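PDB 2NR4: conserved protein from Methanosarcina mazei, which is of unknown function but binds flavin mononucleotide (FMN), as a flavoprotein with a domain of the FMN-binding clan. Local coordinates for residues Leu113-Ile125 / Ala136-Ile150. Numbering follows the deposited sequence.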
loop_
_atom_site.group_PDB
_atom_site.type_symbol
_atom_site.label_atom_id
_atom_site.label_comp_id
_atom_site.label_asym_id
_atom_site.label_seq_id
_atom_site.Cartn_x
_atom_site.Cartn_y
_atom_site.Cartn_z
ATOM N N LEU A 113 4.173 -4.598 18.717
ATOM C CA LEU A 113 4.600 -3.205 18.609
ATOM C C LEU A 113 3.561 -2.239 19.159
ATOM O O LEU A 113 2.375 -2.363 18.869
ATOM C CB LEU A 113 4.931 -2.830 17.167
ATOM C CG LEU A 113 6.077 -3.647 16.558
ATOM C CD1 LEU A 113 6.261 -3.243 15.077
ATOM C CD2 LEU A 113 7.365 -3.404 17.316
ATOM N N LYS A 114 4.022 -1.262 19.937
ATOM C CA LYS A 114 3.125 -0.229 20.463
ATOM C C LYS A 114 2.516 0.601 19.337
ATOM O O LYS A 114 1.385 1.077 19.471
ATOM C CB LYS A 114 3.877 0.692 21.397
ATOM C CG LYS A 114 4.188 0.026 22.727
ATOM C CD LYS A 114 5.138 0.911 23.541
ATOM C CE LYS A 114 4.404 2.050 24.157
ATOM N NZ LYS A 114 5.023 2.232 25.521
ATOM N N GLU A 115 3.278 0.745 18.256
ATOM C CA GLU A 115 2.857 1.515 17.091
ATOM C C GLU A 115 2.135 0.657 16.034
ATOM O O GLU A 115 1.820 1.148 14.955
ATOM C CB GLU A 115 4.048 2.244 16.478
ATOM C CG GLU A 115 4.618 3.392 17.350
ATOM C CD GLU A 115 3.572 4.419 17.812
ATOM O OE1 GLU A 115 2.655 4.785 17.029
ATOM O OE2 GLU A 115 3.674 4.881 18.973
ATOM N N ALA A 116 1.850 -0.603 16.345
ATOM C CA ALA A 116 1.029 -1.423 15.443
ATOM C C ALA A 116 -0.387 -0.867 15.252
ATOM O O ALA A 116 -1.046 -0.418 16.199
ATOM C CB ALA A 116 0.952 -2.855 15.934
ATOM N N ILE A 117 -0.861 -0.902 14.013
ATOM C CA ILE A 117 -2.251 -0.581 13.743
ATOM C C ILE A 117 -3.159 -1.686 14.287
ATOM O O ILE A 117 -4.153 -1.423 14.957
ATOM C CB ILE A 117 -2.469 -0.409 12.208
ATOM C CG1 ILE A 117 -1.490 0.643 11.608
ATOM C CG2 ILE A 117 -3.923 -0.113 11.912
ATOM C CD1 ILE A 117 -1.705 2.027 12.080
ATOM N N ALA A 118 -2.818 -2.927 13.954
ATOM C CA ALA A 118 -3.507 -4.118 14.403
ATOM C C ALA A 118 -2.476 -5.237 14.599
ATOM O O ALA A 118 -1.490 -5.349 13.815
ATOM C CB ALA A 118 -4.561 -4.535 13.353
ATOM N N TRP A 119 -2.693 -6.084 15.612
ATOM C CA TRP A 119 -1.758 -7.203 15.891
ATOM C C TRP A 119 -2.517 -8.506 16.054
ATOM O O TRP A 119 -3.709 -8.501 16.458
ATOM C CB TRP A 119 -0.842 -6.893 17.114
ATOM C CG TRP A 119 -1.604 -6.527 18.350
ATOM C CD1 TRP A 119 -1.884 -5.258 18.799
ATOM C CD2 TRP A 119 -2.236 -7.434 19.274
ATOM N NE1 TRP A 119 -2.649 -5.331 19.973
ATOM C CE2 TRP A 119 -2.869 -6.649 20.277
ATOM C CE3 TRP A 119 -2.304 -8.835 19.369
ATOM C CZ2 TRP A 119 -3.578 -7.224 21.349
ATOM C CZ3 TRP A 119 -3.009 -9.401 20.426
ATOM C CH2 TRP A 119 -3.654 -8.588 21.391
ATOM N N VAL A 120 -1.867 -9.611 15.709
ATOM C CA VAL A 120 -2.411 -10.948 15.972
ATOM C C VAL A 120 -1.273 -11.768 16.544
ATOM O O VAL A 120 -0.199 -11.856 15.932
ATOM C CB VAL A 120 -2.950 -11.654 14.691
ATOM C CG1 VAL A 120 -3.579 -13.032 15.048
ATOM C CG2 VAL A 120 -3.978 -10.750 13.949
ATOM N N VAL A 121 -1.487 -12.365 17.712
ATOM C CA VAL A 121 -0.526 -13.322 18.235
ATOM C C VAL A 121 -0.861 -14.723 17.698
ATOM O O VAL A 121 -1.985 -15.224 17.870
ATOM C CB VAL A 121 -0.489 -13.319 19.818
ATOM C CG1 VAL A 121 0.579 -14.304 20.284
ATOM C CG2 VAL A 121 -0.210 -11.926 20.325
ATOM N N PHE A 122 0.121 -15.374 17.089
ATOM C CA PHE A 122 -0.083 -16.732 16.547
ATOM C C PHE A 122 0.810 -17.764 17.227
ATOM O O PHE A 122 1.993 -17.494 17.458
ATOM C CB PHE A 122 0.314 -16.791 15.079
ATOM C CG PHE A 122 -0.508 -15.915 14.156
ATOM C CD1 PHE A 122 -1.727 -16.376 13.629
ATOM C CD2 PHE A 122 0.002 -14.688 13.724
ATOM C CE1 PHE A 122 -2.444 -15.589 12.693
ATOM C CE2 PHE A 122 -0.714 -13.894 12.838
ATOM C CZ PHE A 122 -1.947 -14.364 12.315
ATOM N N GLU A 123 0.263 -18.959 17.452
ATOM C CA GLU A 123 1.059 -20.159 17.675
ATOM C C GLU A 123 1.517 -20.664 16.297
ATOM O O GLU A 123 0.721 -20.795 15.379
ATOM C CB GLU A 123 0.230 -21.269 18.371
ATOM C CG GLU A 123 1.023 -22.591 18.446
ATOM C CD GLU A 123 0.356 -23.639 19.338
ATOM O OE1 GLU A 123 -0.742 -23.339 19.876
ATOM O OE2 GLU A 123 0.955 -24.741 19.481
ATOM N N CYS A 124 2.812 -20.900 16.158
ATOM C CA CYS A 124 3.413 -21.496 14.972
ATOM C C CYS A 124 3.386 -23.007 15.088
ATOM O O CYS A 124 3.860 -23.588 16.102
ATOM C CB CYS A 124 4.869 -21.070 14.865
ATOM S SG CYS A 124 5.086 -19.278 14.772
ATOM N N ILE A 125 2.881 -23.647 14.047
ATOM C CA ILE A 125 2.692 -25.098 14.072
ATOM C C ILE A 125 3.231 -25.733 12.817
ATOM O O ILE A 125 3.524 -25.022 11.808
ATOM C CB ILE A 125 1.211 -25.457 14.214
ATOM C CG1 ILE A 125 0.408 -25.052 12.949
ATOM C CG2 ILE A 125 0.611 -24.773 15.427
ATOM C CD1 ILE A 125 -1.071 -25.502 12.922
ATOM N N ALA A 136 6.170 -22.563 8.677
ATOM C CA ALA A 136 5.242 -22.821 9.791
ATOM C C ALA A 136 3.846 -22.321 9.449
ATOM O O ALA A 136 3.689 -21.225 8.902
ATOM C CB ALA A 136 5.735 -22.129 11.064
ATOM N N ASP A 137 2.821 -23.101 9.792
ATOM C CA ASP A 137 1.456 -22.586 9.729
ATOM C C ASP A 137 1.166 -21.812 11.004
ATOM O O ASP A 137 1.898 -21.983 12.008
ATOM C CB ASP A 137 0.467 -23.740 9.526
ATOM C CG ASP A 137 0.849 -24.602 8.353
ATOM O OD1 ASP A 137 1.017 -24.042 7.248
ATOM O OD2 ASP A 137 1.025 -25.839 8.514
ATOM N N LEU A 138 0.131 -20.971 10.978
ATOM C CA LEU A 138 -0.180 -20.052 12.049
ATOM C C LEU A 138 -1.592 -20.206 12.579
ATOM O O LEU A 138 -2.568 -20.125 11.817
ATOM C CB LEU A 138 -0.005 -18.606 11.590
ATOM C CG LEU A 138 1.412 -18.226 11.099
ATOM C CD1 LEU A 138 1.395 -16.792 10.628
ATOM C CD2 LEU A 138 2.485 -18.400 12.193
ATOM N N VAL A 139 -1.690 -20.377 13.892
ATOM C CA VAL A 139 -2.999 -20.524 14.552
ATOM C C VAL A 139 -3.190 -19.306 15.505
ATOM O O VAL A 139 -2.393 -19.130 16.425
ATOM C CB VAL A 139 -3.049 -21.853 15.357
ATOM C CG1 VAL A 139 -4.423 -21.985 16.002
ATOM C CG2 VAL A 139 -2.699 -23.069 14.464
ATOM N N PRO A 140 -4.206 -18.439 15.269
ATOM C CA PRO A 140 -4.322 -17.202 16.052
ATOM C C PRO A 140 -4.725 -17.501 17.486
ATOM O O PRO A 140 -5.521 -18.436 17.716
ATOM C CB PRO A 140 -5.451 -16.428 15.366
ATOM C CG PRO A 140 -6.048 -17.312 14.388
ATOM C CD PRO A 140 -5.274 -18.578 14.260
ATOM N N LEU A 141 -4.148 -16.759 18.419
ATOM C CA LEU A 141 -4.371 -16.941 19.857
ATOM C C LEU A 141 -5.091 -15.737 20.451
ATOM O O LEU A 141 -5.898 -15.860 21.402
ATOM C CB LEU A 141 -3.027 -17.127 20.577
ATOM C CG LEU A 141 -2.231 -18.387 20.317
ATOM C CD1 LEU A 141 -1.002 -18.418 21.225
ATOM C CD2 LEU A 141 -3.097 -19.647 20.511
ATOM N N ASN A 142 -4.780 -14.563 19.916
ATOM C CA ASN A 142 -5.309 -13.313 20.433
ATOM C C ASN A 142 -5.095 -12.283 19.331
ATOM O O ASN A 142 -4.248 -12.484 18.449
ATOM C CB ASN A 142 -4.516 -12.924 21.695
ATOM C CG ASN A 142 -5.218 -11.877 22.581
ATOM O OD1 ASN A 142 -6.407 -11.538 22.410
ATOM N ND2 ASN A 142 -4.458 -11.364 23.556
ATOM N N ALA A 143 -5.838 -11.189 19.386
ATOM C CA ALA A 143 -5.741 -10.140 18.350
ATOM C C ALA A 143 -6.206 -8.828 18.911
ATOM O O ALA A 143 -7.070 -8.810 19.801
ATOM C CB ALA A 143 -6.556 -10.506 17.122
ATOM N N GLY A 144 -5.647 -7.728 18.414
ATOM C CA GLY A 144 -6.048 -6.440 18.898
ATOM C C GLY A 144 -5.943 -5.382 17.844
ATOM O O GLY A 144 -5.278 -5.572 16.842
ATOM N N PHE A 145 -6.570 -4.245 18.124
ATOM C CA PHE A 145 -6.643 -3.111 17.238
ATOM C C PHE A 145 -6.187 -1.893 18.023
ATOM O O PHE A 145 -6.458 -1.786 19.229
ATOM C CB PHE A 145 -8.102 -2.922 16.796
ATOM C CG PHE A 145 -8.251 -2.385 15.419
ATOM C CD1 PHE A 145 -8.132 -3.223 14.319
ATOM C CD2 PHE A 145 -8.529 -1.041 15.215
ATOM C CE1 PHE A 145 -8.270 -2.722 13.042
ATOM C CE2 PHE A 145 -8.676 -0.522 13.930
ATOM C CZ PHE A 145 -8.545 -1.361 12.844
ATOM N N ASN A 146 -5.475 -0.985 17.372
ATOM C CA ASN A 146 -5.057 0.242 18.037
ATOM C C ASN A 146 -5.643 1.432 17.306
ATOM O O ASN A 146 -4.979 2.076 16.494
ATOM C CB ASN A 146 -3.528 0.365 18.124
ATOM C CG ASN A 146 -2.907 -0.590 19.126
ATOM O OD1 ASN A 146 -3.490 -0.907 20.165
ATOM N ND2 ASN A 146 -1.704 -1.043 18.824
ATOM N N GLU A 147 -6.916 1.695 17.595
ATOM C CA GLU A 147 -7.628 2.886 17.120
ATOM C C GLU A 147 -6.776 4.151 17.168
ATOM O O GLU A 147 -6.743 4.912 16.212
ATOM C CB GLU A 147 -8.906 3.086 17.948
ATOM C CG GLU A 147 -9.964 2.007 17.735
ATOM C CD GLU A 147 -9.758 0.745 18.577
ATOM O OE1 GLU A 147 -9.036 0.785 19.609
ATOM O OE2 GLU A 147 -10.339 -0.298 18.192
ATOM N N ARG A 148 -6.059 4.341 18.267
ATOM C CA ARG A 148 -5.203 5.511 18.476
ATOM C C ARG A 148 -4.109 5.681 17.402
ATOM O O ARG A 148 -3.601 6.781 17.212
ATOM C CB ARG A 148 -4.575 5.471 19.886
ATOM C CG ARG A 148 -5.593 5.536 21.071
ATOM C CD ARG A 148 -4.938 5.230 22.442
ATOM N NE ARG A 148 -5.922 4.788 23.438
ATOM C CZ ARG A 148 -5.631 4.387 24.680
ATOM N NH1 ARG A 148 -4.372 4.370 25.116
ATOM N NH2 ARG A 148 -6.607 4.004 25.497
ATOM N N ASN A 149 -3.767 4.600 16.699
ATOM C CA ASN A 149 -2.690 4.618 15.707
ATOM C C ASN A 149 -3.135 4.829 14.255
ATOM O O ASN A 149 -2.293 4.938 13.354
ATOM C CB ASN A 149 -1.872 3.331 15.816
ATOM C CG ASN A 149 -0.992 3.308 17.051
ATOM O OD1 ASN A 149 -0.552 4.360 17.521
ATOM N ND2 ASN A 149 -0.721 2.116 17.576
ATOM N N ILE A 150 -4.446 4.845 14.040
ATOM C CA ILE A 150 -5.018 5.221 12.750
ATOM C C ILE A 150 -5.391 6.683 12.877
ATOM O O ILE A 150 -6.325 7.017 13.590
ATOM C CB ILE A 150 -6.302 4.419 12.389
ATOM C CG1 ILE A 150 -6.148 2.926 12.694
ATOM C CG2 ILE A 150 -6.676 4.644 10.898
ATOM C CD1 ILE A 150 -7.381 2.111 12.338
HETATM O O HOH W 1 -0.071 -2.831 20.445
HETATM O O HOH W 2 -3.289 -3.197 21.682
#
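From Ala118 paired with Phe145 to Ile125 paired with Asp137, the two segments run antiparallel, their axes at 140°, except that Leu141 and Asn142 both face Val121 in a classic beta bulge. There Asn142 O accepts from Val121 N, while Leu141 N donates to Val121 O at 2.7 Å, one extra residue being fitted in without losing either bond. Proline suits position 140, a non-hydrogen-bonded site where no N-H is needed for this pairing; its CB lies beside Val120 CG1.

Trp119 swings its indole back over the partner strand because CG sits between the backbone N and the carbonyl carbon (chi1 55°). Gly144, without a side chain, lets the ring lie flat on its backbone: its CA makes a CH-pi contact 3.8 Å from the centroid of the six-membered ring. The amide of Asn142, at the ring's edge, stands nearly perpendicular to it, with ND2 hydrogen-bonded to the backbone O of Asp104. Farther along, Leu138 CD1 sits over the Phe122 ring, 4.0 Å from its centroid, while Val120 CG1, from the same strand as Phe122, lies over the opposite face, toward the rim.

Beyond the strands, two asparagines grip the turn at 113-116. Asn149 ND2 spends both hydrogens, on Lys114 O (3.0 Å, on a lone pair) and on Ala116 O (2.9 Å). Asn146 ND2 reaches Ala116 O at 2.8 Å from the other face of the carbonyl plane, and one water links it to Leu113 O. A second water bridges Asn146 OD1 to Trp119 NE1, giving the indole N-H a partner.

Strand 75-79 flanks 118-130 and strand 57-61 flanks 133-145, making this long bulged beta hairpin part of the closed antiparallel barrel of an FMN-binding domain.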